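Local coordinates for sulfotransferase (Mycobacterium tuberculosis, PDB 2ZQ5), which probably transfers a sulfuryl group from the donor PAPS to an acceptor substrate, as in other enzymes of the sulfotransferase family, at residues Leu239-Gln253 and Phe300-Asp314. Sequence-based numbering, arbitrary orientation.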
ATOM      1  N   LEU A 239       5.508  -2.413  12.082  1.00  5.98           N
ATOM      2  CA  LEU A 239       5.039  -1.576  13.169  1.00  6.24           C
ATOM      3  C   LEU A 239       6.166  -0.873  13.924  1.00  6.17           C
ATOM      4  O   LEU A 239       6.020   0.290  14.299  1.00  6.81           O
ATOM      5  CB  LEU A 239       4.186  -2.390  14.140  1.00  7.41           C
ATOM      6  CG  LEU A 239       3.586  -1.574  15.286  1.00  6.65           C
ATOM      7  CD1 LEU A 239       2.719  -0.446  14.734  1.00  7.81           C
ATOM      8  CD2 LEU A 239       2.773  -2.495  16.185  1.00  8.22           C
ATOM      9  N   ASP A 240       7.286  -1.555  14.156  1.00  6.15           N
ATOM     10  CA  ASP A 240       8.377  -0.901  14.871  1.00  6.32           C
ATOM     11  C   ASP A 240       8.895   0.302  14.091  1.00  6.28           C
ATOM     12  O   ASP A 240       9.176   1.347  14.676  1.00  8.28           O
ATOM     13  CB  ASP A 240       9.533  -1.870  15.155  1.00  5.85           C
ATOM     14  CG  ASP A 240       9.172  -2.932  16.181  1.00  9.78           C
ATOM     15  OD1 ASP A 240       8.471  -2.611  17.164  1.00 10.75           O
ATOM     16  OD2 ASP A 240       9.605  -4.090  16.010  1.00 13.13           O
ATOM     17  N   ALA A 241       9.014   0.162  12.772  1.00  6.65           N
ATOM     18  CA  ALA A 241       9.489   1.264  11.944  1.00  6.10           C
ATOM     19  C   ALA A 241       8.457   2.382  11.945  1.00  7.01           C
ATOM     20  O   ALA A 241       8.799   3.566  11.970  1.00  6.74           O
ATOM     21  CB  ALA A 241       9.740   0.784  10.515  1.00  7.25           C
ATOM     22  N   LEU A 242       7.188   1.995  11.914  1.00  6.33           N
ATOM     23  CA  LEU A 242       6.101   2.954  11.921  1.00  5.67           C
ATOM     24  C   LEU A 242       6.154   3.787  13.201  1.00  6.51           C
ATOM     25  O   LEU A 242       6.121   5.018  13.148  1.00  6.20           O
ATOM     26  CB  LEU A 242       4.766   2.207  11.807  1.00  5.93           C
ATOM     27  CG  LEU A 242       3.476   3.001  11.581  1.00  5.43           C
ATOM     28  CD1 LEU A 242       2.397   2.048  11.086  1.00  7.16           C
ATOM     29  CD2 LEU A 242       3.035   3.702  12.859  1.00  7.07           C
ATOM     30  N   MET A 243       6.252   3.121  14.348  1.00  5.57           N
ATOM     31  CA  MET A 243       6.301   3.837  15.620  1.00  5.43           C
ATOM     32  C   MET A 243       7.580   4.652  15.793  1.00  7.29           C
ATOM     33  O   MET A 243       7.564   5.700  16.435  1.00  8.92           O
ATOM     34  CB  MET A 243       6.135   2.862  16.792  1.00  7.10           C
ATOM     35  CG  MET A 243       4.812   2.103  16.789  1.00  7.73           C
ATOM     36  SD  MET A 243       3.354   3.181  16.772  1.00 16.43           S
ATOM     37  CE  MET A 243       3.143   3.495  18.508  1.00 17.93           C
ATOM     38  N   ALA A 244       8.688   4.185  15.229  1.00  6.65           N
ATOM     39  CA  ALA A 244       9.939   4.930  15.347  1.00  7.51           C
ATOM     40  C   ALA A 244       9.837   6.233  14.555  1.00  8.68           C
ATOM     41  O   ALA A 244      10.367   7.270  14.963  1.00 10.48           O
ATOM     42  CB  ALA A 244      11.104   4.092  14.829  1.00  7.76           C
ATOM     43  N   THR A 245       9.144   6.169  13.424  1.00  7.21           N
ATOM     44  CA  THR A 245       8.971   7.322  12.547  1.00  7.29           C
ATOM     45  C   THR A 245       7.829   8.237  12.986  1.00  6.72           C
ATOM     46  O   THR A 245       7.906   9.459  12.835  1.00  7.00           O
ATOM     47  CB  THR A 245       8.707   6.842  11.107  1.00  6.77           C
ATOM     48  OG1 THR A 245       9.755   5.952  10.709  1.00  7.89           O
ATOM     49  CG2 THR A 245       8.661   8.018  10.143  1.00  6.97           C
ATOM     50  N   TYR A 246       6.779   7.635  13.533  1.00  6.51           N
ATOM     51  CA  TYR A 246       5.596   8.357  13.997  1.00  7.48           C
ATOM     52  C   TYR A 246       5.293   7.867  15.414  1.00  7.20           C
ATOM     53  O   TYR A 246       4.360   7.092  15.626  1.00  6.73           O
ATOM     54  CB  TYR A 246       4.410   8.037  13.085  1.00  6.71           C
ATOM     55  CG  TYR A 246       4.649   8.276  11.609  1.00  6.46           C
ATOM     56  CD1 TYR A 246       4.540   9.553  11.061  1.00  7.01           C
ATOM     57  CD2 TYR A 246       4.945   7.216  10.749  1.00  5.42           C
ATOM     58  CE1 TYR A 246       4.708   9.771   9.693  1.00  6.48           C
ATOM     59  CE2 TYR A 246       5.118   7.424   9.378  1.00  5.76           C
ATOM     60  CZ  TYR A 246       4.994   8.702   8.856  1.00  5.90           C
ATOM     61  OH  TYR A 246       5.128   8.918   7.500  1.00  6.52           O
ATOM     62  N   PRO A 247       6.073   8.322  16.406  1.00  8.07           N
ATOM     63  CA  PRO A 247       5.899   7.922  17.808  1.00  9.29           C
ATOM     64  C   PRO A 247       4.500   8.071  18.401  1.00  7.80           C
ATOM     65  O   PRO A 247       4.109   7.297  19.279  1.00  9.32           O
ATOM     66  CB  PRO A 247       6.927   8.786  18.540  1.00  9.04           C
ATOM     67  CG  PRO A 247       7.997   8.985  17.511  1.00  9.79           C
ATOM     68  CD  PRO A 247       7.197   9.265  16.265  1.00  9.83           C
ATOM     69  N   ASP A 248       3.758   9.063  17.923  1.00  6.95           N
ATOM     70  CA  ASP A 248       2.409   9.337  18.414  1.00  7.47           C
ATOM     71  C   ASP A 248       1.305   8.801  17.504  1.00  7.37           C
ATOM     72  O   ASP A 248       0.160   9.243  17.589  1.00  7.71           O
ATOM     73  CB  ASP A 248       2.232  10.847  18.579  1.00  7.76           C
ATOM     74  CG  ASP A 248       2.415  11.601  17.269  1.00  9.87           C
ATOM     75  OD1 ASP A 248       2.796  10.965  16.260  1.00  8.71           O
ATOM     76  OD2 ASP A 248       2.187  12.831  17.248  1.00 10.94           O
ATOM     77  N   ALA A 249       1.641   7.843  16.647  1.00  6.80           N
ATOM     78  CA  ALA A 249       0.662   7.284  15.721  1.00  6.58           C
ATOM     79  C   ALA A 249      -0.532   6.608  16.383  1.00  8.00           C
ATOM     80  O   ALA A 249      -0.429   6.053  17.480  1.00  8.21           O
ATOM     81  CB  ALA A 249       1.343   6.296  14.776  1.00  7.01           C
ATOM     82  N   LEU A 250      -1.668   6.671  15.695  1.00  7.47           N
ATOM     83  CA  LEU A 250      -2.905   6.044  16.142  1.00  7.93           C
ATOM     84  C   LEU A 250      -3.118   4.934  15.120  1.00  7.77           C
ATOM     85  O   LEU A 250      -3.346   5.201  13.940  1.00  9.96           O
ATOM     86  CB  LEU A 250      -4.055   7.052  16.105  1.00  8.35           C
ATOM     87  CG  LEU A 250      -3.801   8.331  16.909  1.00 10.31           C
ATOM     88  CD1 LEU A 250      -4.979   9.276  16.746  1.00 10.59           C
ATOM     89  CD2 LEU A 250      -3.584   7.984  18.378  1.00  9.70           C
ATOM     90  N   VAL A 251      -3.035   3.690  15.574  1.00  6.63           N
ATOM     91  CA  VAL A 251      -3.153   2.544  14.681  1.00  7.16           C
ATOM     92  C   VAL A 251      -4.451   1.767  14.854  1.00  6.64           C
ATOM     93  O   VAL A 251      -4.808   1.379  15.965  1.00  8.69           O
ATOM     94  CB  VAL A 251      -1.965   1.589  14.904  1.00  6.62           C
ATOM     95  CG1 VAL A 251      -2.002   0.462  13.889  1.00  9.37           C
ATOM     96  CG2 VAL A 251      -0.655   2.358  14.802  1.00  8.60           C
ATOM     97  N   VAL A 252      -5.142   1.541  13.739  1.00  6.18           N
ATOM     98  CA  VAL A 252      -6.398   0.798  13.729  1.00  6.86           C
ATOM     99  C   VAL A 252      -6.229  -0.459  12.884  1.00  7.00           C
ATOM    100  O   VAL A 252      -5.868  -0.377  11.711  1.00  7.35           O
ATOM    101  CB  VAL A 252      -7.552   1.628  13.115  1.00  7.48           C
ATOM    102  CG1 VAL A 252      -8.844   0.823  13.144  1.00  8.52           C
ATOM    103  CG2 VAL A 252      -7.717   2.933  13.870  1.00  8.16           C
ATOM    104  N   GLN A 253      -6.489  -1.614  13.486  1.00  6.71           N
ATOM    105  CA  GLN A 253      -6.378  -2.883  12.779  1.00  7.90           C
ATOM    106  C   GLN A 253      -7.750  -3.515  12.592  1.00  8.03           C
ATOM    107  O   GLN A 253      -8.530  -3.620  13.542  1.00  8.22           O
ATOM    108  CB  GLN A 253      -5.482  -3.858  13.546  1.00  7.87           C
ATOM    109  CG  GLN A 253      -5.373  -5.225  12.877  1.00  9.01           C
ATOM    110  CD  GLN A 253      -4.520  -6.194  13.662  1.00  9.67           C
ATOM    111  OE1 GLN A 253      -4.500  -6.163  14.890  1.00 10.39           O
ATOM    112  NE2 GLN A 253      -3.822  -7.076  12.954  1.00 12.75           N
ATOM    113  N   PHE A 300       2.687  -8.278  13.656  1.00  5.84           N
ATOM    114  CA  PHE A 300       1.986  -7.118  14.196  1.00  5.87           C
ATOM    115  C   PHE A 300       1.697  -7.360  15.675  1.00  6.89           C
ATOM    116  O   PHE A 300       1.923  -6.483  16.501  1.00  6.97           O
ATOM    117  CB  PHE A 300       0.670  -6.878  13.450  1.00  5.51           C
ATOM    118  CG  PHE A 300       0.005  -5.572  13.799  1.00  5.34           C
ATOM    119  CD1 PHE A 300       0.550  -4.363  13.381  1.00  6.86           C
ATOM    120  CD2 PHE A 300      -1.171  -5.554  14.550  1.00  6.56           C
ATOM    121  CE1 PHE A 300      -0.062  -3.152  13.699  1.00  8.09           C
ATOM    122  CE2 PHE A 300      -1.795  -4.344  14.876  1.00  6.42           C
ATOM    123  CZ  PHE A 300      -1.238  -3.139  14.448  1.00  6.88           C
ATOM    124  N   ASN A 301       1.204  -8.550  16.006  1.00  6.74           N
ATOM    125  CA  ASN A 301       0.915  -8.874  17.404  1.00  7.68           C
ATOM    126  C   ASN A 301       2.171  -8.804  18.265  1.00  8.86           C
ATOM    127  O   ASN A 301       2.156  -8.231  19.353  1.00 11.67           O
ATOM    128  CB  ASN A 301       0.322 -10.279  17.541  1.00  9.68           C
ATOM    129  CG  ASN A 301      -1.119 -10.355  17.099  1.00 13.23           C
ATOM    130  OD1 ASN A 301      -1.816  -9.344  17.037  1.00 17.00           O
ATOM    131  ND2 ASN A 301      -1.584 -11.565  16.813  1.00 14.83           N
ATOM    132  N   ALA A 302       3.257  -9.395  17.781  1.00  9.11           N
ATOM    133  CA  ALA A 302       4.506  -9.416  18.531  1.00  9.38           C
ATOM    134  C   ALA A 302       5.051  -8.023  18.811  1.00  9.86           C
ATOM    135  O   ALA A 302       5.487  -7.733  19.925  1.00 11.67           O
ATOM    136  CB  ALA A 302       5.553 -10.247  17.784  1.00  9.95           C
ATOM    137  N   ALA A 303       5.014  -7.158  17.804  1.00  9.51           N
ATOM    138  CA  ALA A 303       5.530  -5.804  17.939  1.00  8.36           C
ATOM    139  C   ALA A 303       4.629  -4.862  18.728  1.00  8.64           C
ATOM    140  O   ALA A 303       5.107  -4.004  19.465  1.00  9.38           O
ATOM    141  CB  ALA A 303       5.801  -5.218  16.558  1.00  9.58           C
ATOM    142  N   ARG A 304       3.324  -5.025  18.569  1.00  9.21           N
ATOM    143  CA  ARG A 304       2.351  -4.175  19.244  1.00  9.34           C
ATOM    144  C   ARG A 304       2.447  -4.209  20.770  1.00  9.65           C
ATOM    145  O   ARG A 304       2.181  -3.208  21.438  1.00  9.57           O
ATOM    146  CB  ARG A 304       0.952  -4.588  18.788  1.00 10.20           C
ATOM    147  CG  ARG A 304      -0.208  -3.885  19.461  1.00 10.75           C
ATOM    148  CD  ARG A 304      -1.505  -4.415  18.877  1.00 11.90           C
ATOM    149  NE  ARG A 304      -2.683  -3.877  19.543  1.00 14.08           N
ATOM    150  CZ  ARG A 304      -3.926  -4.105  19.140  1.00 12.48           C
ATOM    151  NH1 ARG A 304      -4.149  -4.863  18.072  1.00 13.73           N
ATOM    152  NH2 ARG A 304      -4.946  -3.575  19.799  1.00 15.22           N
ATOM    153  N   ALA A 305       2.839  -5.353  21.316  1.00 10.07           N
ATOM    154  CA  ALA A 305       2.939  -5.513  22.765  1.00 11.39           C
ATOM    155  C   ALA A 305       3.817  -4.493  23.495  1.00 12.55           C
ATOM    156  O   ALA A 305       3.520  -4.123  24.633  1.00 13.71           O
ATOM    157  CB  ALA A 305       3.413  -6.929  23.090  1.00 11.25           C
ATOM    158  N   LYS A 306       4.886  -4.028  22.855  1.00 12.05           N
ATOM    159  CA  LYS A 306       5.796  -3.085  23.502  1.00 13.49           C
ATOM    160  C   LYS A 306       5.330  -1.634  23.509  1.00 12.90           C
ATOM    161  O   LYS A 306       5.977  -0.781  24.116  1.00 13.37           O
ATOM    162  CB  LYS A 306       7.175  -3.138  22.842  1.00 15.59           C
ATOM    163  CG  LYS A 306       7.264  -2.341  21.554  1.00 17.52           C
ATOM    164  CD  LYS A 306       8.684  -2.281  21.017  1.00 17.95           C
ATOM    165  CE  LYS A 306       9.150  -3.646  20.558  1.00 16.94           C
ATOM    166  NZ  LYS A 306       8.253  -4.169  19.496  1.00 14.39           N
ATOM    167  N   TYR A 307       4.218  -1.347  22.843  1.00 10.50           N
ATOM    168  CA  TYR A 307       3.728   0.024  22.774  1.00 10.28           C
ATOM    169  C   TYR A 307       2.499   0.274  23.635  1.00 10.09           C
ATOM    170  O   TYR A 307       1.871  -0.658  24.130  1.00 11.91           O
ATOM    171  CB  TYR A 307       3.440   0.392  21.315  1.00  9.38           C
ATOM    172  CG  TYR A 307       4.669   0.275  20.446  1.00  7.82           C
ATOM    173  CD1 TYR A 307       5.721   1.179  20.575  1.00  7.30           C
ATOM    174  CD2 TYR A 307       4.816  -0.783  19.547  1.00  7.50           C
ATOM    175  CE1 TYR A 307       6.892   1.033  19.841  1.00  7.44           C
ATOM    176  CE2 TYR A 307       5.986  -0.939  18.807  1.00  7.37           C
ATOM    177  CZ  TYR A 307       7.023  -0.029  18.962  1.00  7.24           C
ATOM    178  OH  TYR A 307       8.203  -0.196  18.273  1.00  9.50           O
ATOM    179  N   ASP A 308       2.172   1.549  23.808  1.00 10.38           N
ATOM    180  CA  ASP A 308       1.024   1.968  24.606  1.00  9.48           C
ATOM    181  C   ASP A 308      -0.264   1.554  23.903  1.00  9.95           C
ATOM    182  O   ASP A 308      -0.533   2.001  22.787  1.00  8.48           O
ATOM    183  CB  ASP A 308       1.053   3.487  24.769  1.00  8.63           C
ATOM    184  CG  ASP A 308       0.008   3.997  25.735  1.00  8.20           C
ATOM    185  OD1 ASP A 308      -0.936   3.248  26.068  1.00  9.11           O
ATOM    186  OD2 ASP A 308       0.136   5.166  26.150  1.00 10.37           O
ATOM    187  N   SER A 309      -1.062   0.713  24.555  1.00 10.68           N
ATOM    188  CA  SER A 309      -2.314   0.247  23.971  1.00 10.11           C
ATOM    189  C   SER A 309      -3.299   1.380  23.677  1.00  9.92           C
ATOM    190  O   SER A 309      -4.227   1.212  22.892  1.00 11.48           O
ATOM    191  CB  SER A 309      -2.969  -0.797  24.882  1.00 12.61           C
ATOM    192  OG  SER A 309      -3.163  -0.294  26.191  1.00 16.53           O
ATOM    193  N   ALA A 310      -3.092   2.535  24.302  1.00  8.73           N
ATOM    194  CA  ALA A 310      -3.965   3.681  24.075  1.00  9.23           C
ATOM    195  C   ALA A 310      -3.874   4.141  22.618  1.00  9.85           C
ATOM    196  O   ALA A 310      -4.760   4.831  22.113  1.00 11.49           O
ATOM    197  CB  ALA A 310      -3.578   4.825  25.006  1.00  9.88           C
ATOM    198  N   GLN A 311      -2.797   3.752  21.943  1.00  7.91           N
ATOM    199  CA  GLN A 311      -2.591   4.142  20.552  1.00  7.75           C
ATOM    200  C   GLN A 311      -3.064   3.104  19.542  1.00  8.40           C
ATOM    201  O   GLN A 311      -2.788   3.230  18.351  1.00  8.85           O
ATOM    202  CB  GLN A 311      -1.112   4.443  20.309  1.00  6.19           C
ATOM    203  CG  GLN A 311      -0.620   5.689  21.032  1.00  8.20           C
ATOM    204  CD  GLN A 311       0.865   5.937  20.848  1.00  8.46           C
ATOM    205  OE1 GLN A 311       1.340   6.193  19.735  1.00  9.26           O
ATOM    206  NE2 GLN A 311       1.614   5.861  21.939  1.00  7.61           N
ATOM    207  N   PHE A 312      -3.783   2.091  20.011  1.00  7.36           N
ATOM    208  CA  PHE A 312      -4.270   1.030  19.130  1.00  8.26           C
ATOM    209  C   PHE A 312      -5.757   0.776  19.294  1.00  9.87           C
ATOM    210  O   PHE A 312      -6.309   0.932  20.385  1.00 10.53           O
ATOM    211  CB  PHE A 312      -3.511  -0.272  19.405  1.00  8.47           C
ATOM    212  CG  PHE A 312      -2.062  -0.215  19.038  1.00  7.97           C
ATOM    213  CD1 PHE A 312      -1.619  -0.703  17.812  1.00  7.69           C
ATOM    214  CD2 PHE A 312      -1.141   0.366  19.901  1.00  9.34           C
ATOM    215  CE1 PHE A 312      -0.278  -0.610  17.452  1.00  8.54           C
ATOM    216  CE2 PHE A 312       0.200   0.465  19.551  1.00  7.89           C
ATOM    217  CZ  PHE A 312       0.635  -0.023  18.323  1.00  9.89           C
ATOM    218  N   TYR A 313      -6.398   0.377  18.202  1.00  8.65           N
ATOM    219  CA  TYR A 313      -7.823   0.075  18.209  1.00  8.90           C
ATOM    220  C   TYR A 313      -8.075  -1.088  17.259  1.00  9.63           C
ATOM    221  O   TYR A 313      -7.541  -1.112  16.148  1.00  9.14           O
ATOM    222  CB  TYR A 313      -8.638   1.288  17.748  1.00 11.02           C
ATOM    223  CG  TYR A 313     -10.133   1.137  17.947  1.00 13.32           C
ATOM    224  CD1 TYR A 313     -10.756   1.626  19.094  1.00 15.78           C
ATOM    225  CD2 TYR A 313     -10.920   0.485  17.000  1.00 13.42           C
ATOM    226  CE1 TYR A 313     -12.126   1.468  19.291  1.00 16.98           C
ATOM    227  CE2 TYR A 313     -12.290   0.319  17.188  1.00 14.91           C
ATOM    228  CZ  TYR A 313     -12.885   0.814  18.334  1.00 15.61           C
ATOM    229  OH  TYR A 313     -14.241   0.652  18.516  1.00 19.59           O
ATOM    230  N   ASP A 314      -8.876  -2.051  17.701  1.00  9.49           N
ATOM    231  CA  ASP A 314      -9.215  -3.213  16.886  1.00 10.55           C
ATOM    232  C   ASP A 314     -10.655  -3.111  16.419  1.00 10.93           C
ATOM    233  O   ASP A 314     -11.565  -2.911  17.228  1.00 12.41           O
ATOM    234  CB  ASP A 314      -9.038  -4.501  17.689  1.00 11.09           C
ATOM    235  CG  ASP A 314      -7.601  -4.750  18.075  1.00 12.29           C
ATOM    236  OD1 ASP A 314      -6.777  -5.011  17.171  1.00 10.99           O
ATOM    237  OD2 ASP A 314      -7.291  -4.679  19.282  1.00 15.92           O
TER
HETATM  238  O   HOH W   1       9.996   1.520  17.350  1.00 16.19           O
HETATM  239  O   HOH W   2      -2.318  -9.170  14.380  1.00 11.01           O
HETATM  240  O   HOH W   3      -3.415  -7.408  17.010  1.00 21.16           O
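Tyr307 lays its ring against Met243 and points its hydroxyl at Asp240. Met243 CG sits over the centre of one ring face, 3.7 Å from the Tyr307 centroid, and the bend at chi2 (-56°) sets SD above the same face, at a distance, in a Met-aromatic contact; Lys306 CG covers the opposite face. Tyr307 OH donates to Asp240 OD1 (2.7 Å) on its anti side, 20° out of the carboxylate plane, while Lys306 NZ meets that oxygen at its syn lone pair in a 2.8 Å salt bridge. Two donors, one charged, thus grip a single carboxylate oxygen, which probably favours the ionised acid.

Inward, Leu239 brings CD2 to 3.5 Å from Arg304 CA and to 3.8 Å from Phe312 CE1. Val251 CG1 comes to the edge of the Phe300 ring, 3.7 Å from CZ, and the Val251 and Phe312 side chains lie side by side, pointing the same way. Arg304 CG covers a face of the Phe312 ring, and the extended Arg304 chain grips Asp314 end-on in a salt bridge, NH1 to OD1 and NH2 to OD2.

Beneath these side chains, strands 250-255 and 312-316 pair in parallel: Val251 N donates to Gln311 O (2.8 Å), Val251 O accepts from Tyr313 N, and Gln253 N donates to Tyr313 O. Helices 239-245 and 282-304 pack together over one face of the P-loop-type parallel sheet, at its 312-316 edge; strand 94-97 flanks strand 250-255 on its other side.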